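Local coordinates for protein putative xanthine dehydrogenase YAGS fad-binding subunit (PDB 5G5G) that binds the molybdenum-bearing pterin cytosine dinucleotide in a periplasmic aldehyde oxidase and probably houses the site where aldehydes are oxidised, at residues T463-I468 / P501-S506; H589-G594 / R605-V610; A79-S84 / L114-T119. One frame throughout, in Å; residues are numbered along the deposited sequence.

From the N terminus, contact 3 comes first. It pairs strands 77-82 and 111-117 in the a/b hammerhead domain and closes a loop of 29 intervening residues. Contact 1 follows. It joins the loop after strand 459-462 to the loop after strand 491-494, with helix 472-484 in between, and reaches the pterin cofactor. Contact 2 comes last and is local, a hairpin of strands 584-596 and 602-612. The three lie in series, so none nests in or crosses another. Contacts 1 and 2 both lie in the second molybdopterin cofactor-binding region of the chain, yet their nearest atoms are about 18 Å apart. The centres of contacts 2 and 3 are about 50 Å apart.

Contact 1: residues T463-I468 / P501-S506; sequences TDMTDI and PVSAGS. With MCN (pterin cytosine dinucleotide), chain Y.
Asp-464 OD1 is gripped twice by one residue of the opposite loop. Ser-503 OG donates to OD1 at 2.6 Å, nearly in line with the C-O bond. Ser-503 N donates to the same OD1 at 2.7 Å, from 46° above the carboxylate plane. The carboxylate is folded over its own backbone, with CG between the backbone N and the carbonyl carbon (chi1 82°), which brings it to Ser-503. Its other oxygen, OD2, accepts a hydrogen bond from a water at 2.8 Å, and that water also donates to Ser-503 O. The backbone adds a bond from Asp-464 N to Pro-501 O at 2.9 Å. Ser-503 OG is itself an acceptor for Gly-505 N at 3.0 Å, which makes an ST turn. With an alanine in the place of Asp-464, Ser-503 N and OG would lose their shared acceptor, and the turn is likely to shift.

Further along, Met-465 bends at chi2 (61°). Its SD comes to lie 3.4 Å from Gly-505 O, and its CE touches Ser-506 OG. Thr-466 OG1 and Ser-506 OG stand 2.7 Å apart; Thr-466 OG1 is also hydrogen-bonded to Gln-211 O. Ile-468 then meets the pterin cytosine dinucleotide, its CD1 3.3 Å from O4' of the cofactor.

Met-465, Ile-468 and Ser-506 all belong to the cofactor pocket. The buried carboxylate probably helps hold the two irregular loops together a few residues before they reach the cofactor, with hydrogen bonds rather than a countercharge as its partners across the contact.

Contact 2: residues H589-G594 / R605-V610; sequences HFVEVG and RRMLAV
This contact is an antiparallel beta hairpin, strands 584-596 and 602-612, broken by a classic beta bulge in which Arg-605 and Arg-606 both face Glu-592. Glu-592 O accepts from Arg-605 N at 2.8 Å and from Arg-606 N at 3.3 Å, both arriving from the same face of its carbonyl plane. Beyond the bulge the ladder is regular: Phe-590 N donates to Leu-608 O at 2.9 Å, and Leu-608 N returns a bond to Phe-590 O at 2.8 Å.

The bulge sets two guanidinium groups round one carboxylate, in a salt-bridge network of Glu-592, Arg-605 and Arg-606. Glu-592 OE2 forms a salt bridge with Arg-605 NE at 2.8 Å through the anti lone pair, and the two flat groups lie 29° apart. Glu-592 OE1 forms the other with Arg-606 NH2 at 2.9 Å, but here the planes stand 80° apart. Each oxygen meets its arginine at the guanidinium edge. Outside the hairpin, His-433 NE2 bonds to OE1 and Asp-426 pairs with Arg-605. Arg-606 also packs on the Phe-412 ring as a cation-pi contact and bonds to Phe-412 O.

The face with His-589, Val-591, Met-607 and Ala-609 has mainly apolar contacts. Ala-609 CB sits 3.6 Å from His-589 ND1, which also bonds a water. Helices 619-638 and 698-710 cover that face, and helix 401-412 lies over Phe-590 and Leu-608.

Two cations on separate oxygens probably keep Glu-592 ionised and hinder its turning. The bond from His-433 to OE1 links this cluster to strand 429-441.

Contact 3: residues A79-S84 / L114-T119; sequences AVITAS and LVVAET
Val-80 lies beside Val-115 in an antiparallel strand pair of the a/b hammerhead domain, 77-82 with 111-117, at one margin of a mixed sheet. From CB outward, the valine first meets backbone: CB is 4.1 Å from Leu-114 O. CG1 comes closer to the same Leu-114 O, at 3.7 Å. CG2 is the branch that meets a side chain. It is anti to the carbonyl carbon, and this turns it to Val-115 CG2 at 4.2 Å. The two valines point the same way from a non-hydrogen-bonded pair. Thr-68 also packs on Val-80, and Ala-126 of helix 120-127 on Val-115.

The opposite face carries Ile-81, Leu-114 and Val-116. Ile-81 CB touches Leu-114 CB at 4.2 Å, while its CG1 lies 4.5 Å from Val-116 CG2. Helix 250-262 covers this face through Ala-258 and Ala-261.

Hydrogen bonds hold the register on both sides of Val-80. Ile-81 N donates to Leu-114 O, and Leu-114 N to Ile-81 O. Ala-79 N to Val-116 O is weak, at 3.4 Å. Its counterpart is firm: Val-116 N reaches Ala-79 O at 2.9 Å, almost straight at 176°.

Contact 1: residues T463-I468 / P501-S506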
loop_
_atom_site.group_PDB
_atom_site.type_symbol
_atom_site.label_atom_id
_atom_site.label_comp_id
_atom_site.label_asym_id
_atom_site.label_seq_id
_atom_site.Cartn_x
_atom_site.Cartn_y
_atom_site.Cartn_z
ATOM N N THR C 463 21.699 -7.123 18.315
ATOM C CA THR C 463 20.676 -8.168 18.396
ATOM C C THR C 463 20.091 -8.412 16.994
ATOM O O THR C 463 20.069 -7.506 16.173
ATOM C CB THR C 463 19.603 -7.780 19.433
ATOM O OG1 THR C 463 18.593 -8.786 19.483
ATOM C CG2 THR C 463 18.986 -6.384 19.122
ATOM N N ASP C 464 19.596 -9.603 16.719
ATOM C CA ASP C 464 19.031 -9.853 15.391
ATOM C C ASP C 464 17.589 -9.305 15.205
ATOM O O ASP C 464 16.944 -9.510 14.155
ATOM C CB ASP C 464 19.093 -11.340 15.025
ATOM C CG ASP C 464 17.950 -12.179 15.604
ATOM O OD1 ASP C 464 17.127 -11.663 16.427
ATOM O OD2 ASP C 464 17.881 -13.397 15.272
ATOM N N MET C 465 17.083 -8.630 16.221
ATOM C CA MET C 465 15.812 -7.916 16.079
ATOM C C MET C 465 15.778 -7.018 14.862
ATOM O O MET C 465 16.806 -6.470 14.474
ATOM C CB MET C 465 15.562 -7.079 17.331
ATOM C CG MET C 465 14.254 -6.350 17.329
ATOM S SD MET C 465 12.829 -7.465 17.228
ATOM C CE MET C 465 11.573 -6.253 17.093
ATOM N N THR C 466 14.614 -6.909 14.249
ATOM C CA THR C 466 14.409 -6.053 13.069
ATOM C C THR C 466 13.675 -4.767 13.403
ATOM O O THR C 466 12.911 -4.663 14.429
ATOM C CB THR C 466 13.637 -6.830 11.979
ATOM O OG1 THR C 466 12.434 -7.391 12.561
ATOM C CG2 THR C 466 14.496 -7.908 11.424
ATOM N N ASP C 467 13.900 -3.796 12.528
ATOM C CA ASP C 467 13.178 -2.523 12.527
ATOM C C ASP C 467 12.538 -2.438 11.197
ATOM O O ASP C 467 13.207 -2.194 10.188
ATOM C CB ASP C 467 14.092 -1.305 12.811
ATOM C CG ASP C 467 13.293 -0.034 13.112
ATOM O OD1 ASP C 467 12.154 0.077 12.552
ATOM O OD2 ASP C 467 13.800 0.789 13.919
ATOM N N ILE C 468 11.214 -2.669 11.157
ATOM C CA ILE C 468 10.461 -2.745 9.870
ATOM C C ILE C 468 9.738 -1.423 9.628
ATOM O O ILE C 468 8.804 -1.357 8.830
ATOM C CB ILE C 468 9.533 -3.955 9.859
ATOM C CG1 ILE C 468 8.460 -3.851 10.997
ATOM C CG2 ILE C 468 10.327 -5.247 10.039
ATOM C CD1 ILE C 468 7.504 -4.997 11.076
ATOM N N PRO C 501 22.813 -11.928 18.571
ATOM C CA PRO C 501 21.978 -12.843 19.338
ATOM C C PRO C 501 20.540 -12.915 18.894
ATOM O O PRO C 501 20.003 -11.945 18.328
ATOM C CB PRO C 501 22.055 -12.256 20.769
ATOM C CG PRO C 501 23.427 -11.697 20.833
ATOM C CD PRO C 501 23.640 -11.088 19.453
ATOM N N VAL C 502 19.925 -14.062 19.131
ATOM C CA VAL C 502 18.548 -14.306 18.714
ATOM C C VAL C 502 17.521 -13.524 19.551
ATOM O O VAL C 502 17.385 -13.724 20.790
ATOM C CB VAL C 502 18.217 -15.811 18.756
ATOM C CG1 VAL C 502 16.764 -16.076 18.370
ATOM C CG2 VAL C 502 19.159 -16.579 17.809
ATOM N N SER C 503 16.822 -12.615 18.888
ATOM C CA SER C 503 15.633 -11.963 19.442
ATOM C C SER C 503 14.345 -12.690 19.080
ATOM O O SER C 503 14.351 -13.633 18.284
ATOM C CB SER C 503 15.558 -10.532 18.889
ATOM O OG SER C 503 15.040 -10.539 17.583
ATOM N N ALA C 504 13.231 -12.185 19.586
ATOM C CA ALA C 504 11.924 -12.716 19.182
ATOM C C ALA C 504 11.445 -12.215 17.814
ATOM O O ALA C 504 10.440 -12.708 17.318
ATOM C CB ALA C 504 10.860 -12.431 20.224
ATOM N N GLY C 505 12.175 -11.283 17.209
ATOM C CA GLY C 505 11.776 -10.679 15.947
ATOM C C GLY C 505 10.578 -9.756 15.998
ATOM O O GLY C 505 10.037 -9.463 17.072
ATOM N N SER C 506 10.177 -9.296 14.821
ATOM C CA SER C 506 9.029 -8.398 14.683
ATOM C C SER C 506 7.779 -9.154 14.264
ATOM O O SER C 506 7.585 -9.446 13.109
ATOM C CB SER C 506 9.319 -7.333 13.689
ATOM O OG SER C 506 10.367 -6.478 14.077
HETATM N N1 MCN Y . 6.146 0.927 20.983
HETATM C C2 MCN Y . 6.503 1.894 22.027
HETATM N N3 MCN Y . 5.985 1.243 23.309
HETATM C C4 MCN Y . 5.256 0.166 23.550
HETATM C C5 MCN Y . 5.126 -0.712 22.336
HETATM C C6 MCN Y . 5.495 -0.271 21.169
HETATM O O2 MCN Y . 7.054 2.864 21.960
HETATM N N4 MCN Y . 4.758 -0.243 24.661
HETATM C "C1'" MCN Y . 6.389 1.470 19.657
HETATM C C2D MCN Y . 7.919 1.435 19.284
HETATM O "O2'" MCN Y . 8.203 2.458 18.332
HETATM C "C3'" MCN Y . 7.963 0.118 18.695
HETATM C C4D MCN Y . 6.665 -0.167 17.812
HETATM O O4D MCN Y . 5.739 0.655 18.673
HETATM O "O3'" MCN Y . 9.096 -0.221 17.817
HETATM C "C5'" MCN Y . 6.060 -1.435 17.652
HETATM O "O5'" MCN Y . 6.307 -2.319 18.720
HETATM P PA MCN Y . 5.400 -3.568 18.868
HETATM O O1A MCN Y . 6.090 -4.493 19.870
HETATM O O2A MCN Y . 3.981 -3.158 19.052
HETATM O O3A MCN Y . 5.481 -4.304 17.354
HETATM P PB MCN Y . 6.656 -5.262 16.907
HETATM O O1B MCN Y . 6.360 -6.647 17.294
HETATM O O2B MCN Y . 7.968 -4.658 17.285
HETATM O O3B MCN Y . 6.539 -5.033 15.356
HETATM C C10 MCN Y . 5.562 -5.842 14.572
HETATM C "C9'" MCN Y . 4.313 -5.110 14.231
HETATM C "C8'" MCN Y . 3.326 -6.187 13.518
HETATM S "S8'" MCN Y . 3.141 -7.728 14.150
HETATM C "C7'" MCN Y . 2.894 -5.850 12.405
HETATM S "S7'" MCN Y . 1.959 -6.975 11.377
HETATM C "C6'" MCN Y . 2.892 -4.375 11.898
HETATM C C7 MCN Y . 3.392 -3.501 13.144
HETATM O "O9'" MCN Y . 4.587 -3.943 13.649
HETATM N "N5'" MCN Y . 4.032 -4.376 10.839
HETATM C C4A MCN Y . 4.596 -3.059 10.403
HETATM N "N8'" MCN Y . 3.651 -2.138 12.631
HETATM C C4B MCN Y . 4.363 -1.961 11.498
HETATM N "N1'" MCN Y . 4.723 -0.662 11.138
HETATM C "C2'" MCN Y . 5.653 -0.392 10.128
HETATM N "N2'" MCN Y . 5.968 0.764 9.787
HETATM N "N3'" MCN Y . 5.801 -1.398 9.213
HETATM C "C4'" MCN Y . 5.531 -2.753 9.309
HETATM O "O4'" MCN Y . 5.698 -3.738 8.565
HETATM O O HOH W 1 15.042 -13.529 15.297
#

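Contact 2: residues H589-G594 / R605-V610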
loop_
_atom_site.group_PDB
_atom_site.type_symbol
_atom_site.label_atom_id
_atom_site.label_comp_id
_atom_site.label_asym_id
_atom_site.label_seq_id
_atom_site.Cartn_x
_atom_site.Cartn_y
_atom_site.Cartn_z
ATOM N N HIS C 589 -11.719 3.567 19.623
ATOM C CA HIS C 589 -11.635 4.264 18.359
ATOM C C HIS C 589 -12.881 5.045 18.077
ATOM O O HIS C 589 -13.989 4.467 18.124
ATOM C CB HIS C 589 -11.457 3.265 17.229
ATOM C CG HIS C 589 -10.125 2.602 17.225
ATOM N ND1 HIS C 589 -8.962 3.280 16.928
ATOM C CD2 HIS C 589 -9.759 1.348 17.549
ATOM C CE1 HIS C 589 -7.943 2.452 17.021
ATOM N NE2 HIS C 589 -8.397 1.276 17.406
ATOM N N PHE C 590 -12.708 6.340 17.781
ATOM C CA PHE C 590 -13.824 7.286 17.570
ATOM C C PHE C 590 -13.612 7.965 16.225
ATOM O O PHE C 590 -12.504 8.447 15.967
ATOM C CB PHE C 590 -13.891 8.358 18.681
ATOM C CG PHE C 590 -14.291 7.832 20.006
ATOM C CD1 PHE C 590 -13.341 7.227 20.829
ATOM C CD2 PHE C 590 -15.630 7.893 20.439
ATOM C CE1 PHE C 590 -13.715 6.708 22.057
ATOM C CE2 PHE C 590 -15.988 7.431 21.689
ATOM C CZ PHE C 590 -15.029 6.786 22.497
ATOM N N VAL C 591 -14.604 7.907 15.334
ATOM C CA VAL C 591 -14.477 8.409 13.973
ATOM C C VAL C 591 -15.648 9.277 13.575
ATOM O O VAL C 591 -16.807 8.975 13.921
ATOM C CB VAL C 591 -14.425 7.225 12.958
ATOM C CG1 VAL C 591 -14.439 7.746 11.541
ATOM C CG2 VAL C 591 -13.226 6.343 13.245
ATOM N N GLU C 592 -15.346 10.348 12.852
ATOM C CA GLU C 592 -16.359 11.144 12.188
ATOM C C GLU C 592 -16.174 10.973 10.691
ATOM O O GLU C 592 -15.016 11.107 10.186
ATOM C CB GLU C 592 -16.261 12.622 12.628
ATOM C CG GLU C 592 -17.248 13.559 11.932
ATOM C CD GLU C 592 -17.030 15.017 12.314
ATOM O OE1 GLU C 592 -17.126 15.367 13.485
ATOM O OE2 GLU C 592 -16.805 15.835 11.418
ATOM N N VAL C 593 -17.252 10.637 9.973
ATOM C CA VAL C 593 -17.176 10.480 8.530
ATOM C C VAL C 593 -18.137 11.397 7.830
ATOM O O VAL C 593 -19.138 11.855 8.435
ATOM C CB VAL C 593 -17.543 9.077 8.029
ATOM C CG1 VAL C 593 -16.576 8.113 8.599
ATOM C CG2 VAL C 593 -18.987 8.713 8.410
ATOM N N GLY C 594 -17.870 11.637 6.543
ATOM C CA GLY C 594 -18.833 12.313 5.706
ATOM C C GLY C 594 -19.219 11.320 4.607
ATOM O O GLY C 594 -18.355 10.588 4.105
ATOM N N ARG C 605 -13.444 12.305 8.245
ATOM C CA ARG C 605 -13.249 13.672 8.697
ATOM C C ARG C 605 -12.367 13.871 9.912
ATOM O O ARG C 605 -11.664 14.880 9.968
ATOM C CB ARG C 605 -14.581 14.334 8.955
ATOM C CG ARG C 605 -15.355 14.531 7.652
ATOM C CD ARG C 605 -16.845 14.681 7.883
ATOM N NE ARG C 605 -17.185 15.902 8.626
ATOM C CZ ARG C 605 -17.569 17.065 8.086
ATOM N NH1 ARG C 605 -17.678 17.211 6.788
ATOM N NH2 ARG C 605 -17.891 18.074 8.881
ATOM N N ARG C 606 -12.384 12.921 10.854
ATOM C CA ARG C 606 -11.630 13.003 12.079
ATOM C C ARG C 606 -11.538 11.599 12.655
ATOM O O ARG C 606 -12.528 10.848 12.609
ATOM C CB ARG C 606 -12.386 13.926 13.024
ATOM C CG ARG C 606 -11.657 14.300 14.273
ATOM C CD ARG C 606 -12.386 15.497 14.910
ATOM N NE ARG C 606 -13.860 15.401 14.995
ATOM C CZ ARG C 606 -14.571 15.249 16.127
ATOM N NH1 ARG C 606 -13.990 15.124 17.299
ATOM N NH2 ARG C 606 -15.884 15.230 16.105
ATOM N N MET C 607 -10.349 11.247 13.166
ATOM C CA MET C 607 -10.161 9.984 13.894
ATOM C C MET C 607 -9.412 10.203 15.186
ATOM O O MET C 607 -8.450 10.966 15.209
ATOM C CB MET C 607 -9.401 8.974 13.022
ATOM C CG MET C 607 -10.021 8.734 11.671
ATOM S SD MET C 607 -8.979 7.601 10.704
ATOM C CE MET C 607 -9.289 6.069 11.532
ATOM N N LEU C 608 -9.883 9.525 16.241
ATOM C CA LEU C 608 -9.220 9.494 17.536
ATOM C C LEU C 608 -9.034 8.040 17.946
ATOM O O LEU C 608 -9.967 7.252 17.860
ATOM C CB LEU C 608 -9.999 10.234 18.610
ATOM C CG LEU C 608 -9.484 10.107 20.052
ATOM C CD1 LEU C 608 -8.117 10.746 20.216
ATOM C CD2 LEU C 608 -10.480 10.719 21.030
ATOM N N ALA C 609 -7.841 7.677 18.373
ATOM C CA ALA C 609 -7.587 6.388 19.044
ATOM C C ALA C 609 -7.074 6.652 20.469
ATOM O O ALA C 609 -6.097 7.388 20.652
ATOM C CB ALA C 609 -6.560 5.584 18.293
ATOM N N VAL C 610 -7.699 6.021 21.451
ATOM C CA VAL C 610 -7.186 6.019 22.786
ATOM C C VAL C 610 -6.744 4.582 23.129
ATOM O O VAL C 610 -7.556 3.651 23.125
ATOM C CB VAL C 610 -8.211 6.557 23.811
ATOM C CG1 VAL C 610 -7.592 6.613 25.198
ATOM C CG2 VAL C 610 -8.760 7.955 23.415
HETATM O O HOH W 2 -9.386 5.706 15.373
HETATM O O HOH W 3 -14.626 17.380 12.452
#

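Contact 3: residues A79-S84 / L114-T119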
loop_
_atom_site.group_PDB
_atom_site.type_symbol
_atom_site.label_atom_id
_atom_site.label_comp_id
_atom_site.label_asym_id
_atom_site.label_seq_id
_atom_site.Cartn_x
_atom_site.Cartn_y
_atom_site.Cartn_z
ATOM N N ALA C 79 21.678 -18.626 -16.853
ATOM C CA ALA C 79 21.042 -19.913 -16.527
ATOM C C ALA C 79 19.542 -19.700 -16.312
ATOM O O ALA C 79 19.066 -18.570 -16.148
ATOM C CB ALA C 79 21.634 -20.467 -15.236
ATOM N N VAL C 80 18.806 -20.820 -16.291
ATOM C CA VAL C 80 17.407 -20.773 -15.880
ATOM C C VAL C 80 17.206 -21.833 -14.798
ATOM O O VAL C 80 17.475 -23.014 -15.049
ATOM C CB VAL C 80 16.438 -21.073 -17.070
ATOM C CG1 VAL C 80 14.988 -20.936 -16.612
ATOM C CG2 VAL C 80 16.755 -20.133 -18.238
ATOM N N ILE C 81 16.745 -21.410 -13.633
ATOM C CA ILE C 81 16.491 -22.290 -12.494
ATOM C C ILE C 81 15.071 -22.814 -12.562
ATOM O O ILE C 81 14.156 -22.019 -12.768
ATOM C CB ILE C 81 16.667 -21.558 -11.169
ATOM C CG1 ILE C 81 17.987 -20.776 -11.180
ATOM C CG2 ILE C 81 16.562 -22.530 -9.986
ATOM C CD1 ILE C 81 19.208 -21.517 -11.597
ATOM N N THR C 82 14.898 -24.122 -12.332
ATOM C CA THR C 82 13.584 -24.757 -12.291
ATOM C C THR C 82 13.526 -25.765 -11.164
ATOM O O THR C 82 14.556 -26.131 -10.660
ATOM C CB THR C 82 13.313 -25.528 -13.598
ATOM O OG1 THR C 82 14.223 -26.639 -13.708
ATOM C CG2 THR C 82 13.525 -24.633 -14.799
ATOM N N ALA C 83 12.330 -26.251 -10.817
ATOM C CA ALA C 83 12.235 -27.331 -9.799
ATOM C C ALA C 83 13.003 -28.523 -10.239
ATOM O O ALA C 83 13.705 -29.183 -9.440
ATOM C CB ALA C 83 10.792 -27.717 -9.509
ATOM N N SER C 84 12.905 -28.829 -11.538
ATOM C CA SER C 84 13.541 -29.954 -12.084
ATOM C C SER C 84 15.076 -29.893 -11.978
ATOM O O SER C 84 15.726 -30.936 -11.764
ATOM C CB SER C 84 13.077 -30.109 -13.540
ATOM O OG SER C 84 13.582 -31.244 -14.023
ATOM N N LEU C 114 13.306 -19.237 -12.655
ATOM C CA LEU C 114 14.026 -17.963 -12.497
ATOM C C LEU C 114 15.049 -17.858 -13.601
ATOM O O LEU C 114 15.879 -18.740 -13.744
ATOM C CB LEU C 114 14.742 -17.871 -11.142
ATOM C CG LEU C 114 15.468 -16.531 -10.893
ATOM C CD1 LEU C 114 14.512 -15.557 -10.222
ATOM C CD2 LEU C 114 16.736 -16.731 -10.085
ATOM N N VAL C 115 14.974 -16.797 -14.410
ATOM C CA VAL C 115 16.020 -16.585 -15.411
ATOM C C VAL C 115 17.060 -15.640 -14.819
ATOM O O VAL C 115 16.669 -14.583 -14.310
ATOM C CB VAL C 115 15.460 -15.947 -16.686
ATOM C CG1 VAL C 115 16.559 -15.707 -17.698
ATOM C CG2 VAL C 115 14.378 -16.816 -17.306
ATOM N N VAL C 116 18.345 -16.000 -14.900
ATOM C CA VAL C 116 19.448 -15.226 -14.371
ATOM C C VAL C 116 20.177 -14.652 -15.573
ATOM O O VAL C 116 20.513 -15.402 -16.502
ATOM C CB VAL C 116 20.426 -16.169 -13.616
ATOM C CG1 VAL C 116 21.582 -15.387 -13.038
ATOM C CG2 VAL C 116 19.668 -16.878 -12.524
ATOM N N ALA C 117 20.366 -13.337 -15.591
ATOM C CA ALA C 117 21.062 -12.674 -16.690
ATOM C C ALA C 117 21.982 -11.538 -16.194
ATOM O O ALA C 117 21.965 -11.166 -15.044
ATOM C CB ALA C 117 20.045 -12.138 -17.669
ATOM N N GLU C 118 22.750 -10.992 -17.121
ATOM C CA GLU C 118 23.776 -10.000 -16.831
ATOM C C GLU C 118 23.172 -8.657 -16.409
ATOM O O GLU C 118 23.776 -7.934 -15.615
ATOM C CB GLU C 118 24.642 -9.812 -18.064
ATOM C CG GLU C 118 25.536 -11.004 -18.322
ATOM C CD GLU C 118 26.733 -11.076 -17.394
ATOM O OE1 GLU C 118 26.942 -10.152 -16.557
ATOM O OE2 GLU C 118 27.476 -12.061 -17.492
ATOM N N THR C 119 21.979 -8.369 -16.920
ATOM C CA THR C 119 21.279 -7.140 -16.601
ATOM C C THR C 119 19.825 -7.414 -16.287
ATOM O O THR C 119 19.245 -8.415 -16.750
ATOM C CB THR C 119 21.366 -6.087 -17.729
ATOM O OG1 THR C 119 20.671 -6.576 -18.872
ATOM C CG2 THR C 119 22.783 -5.785 -18.077
#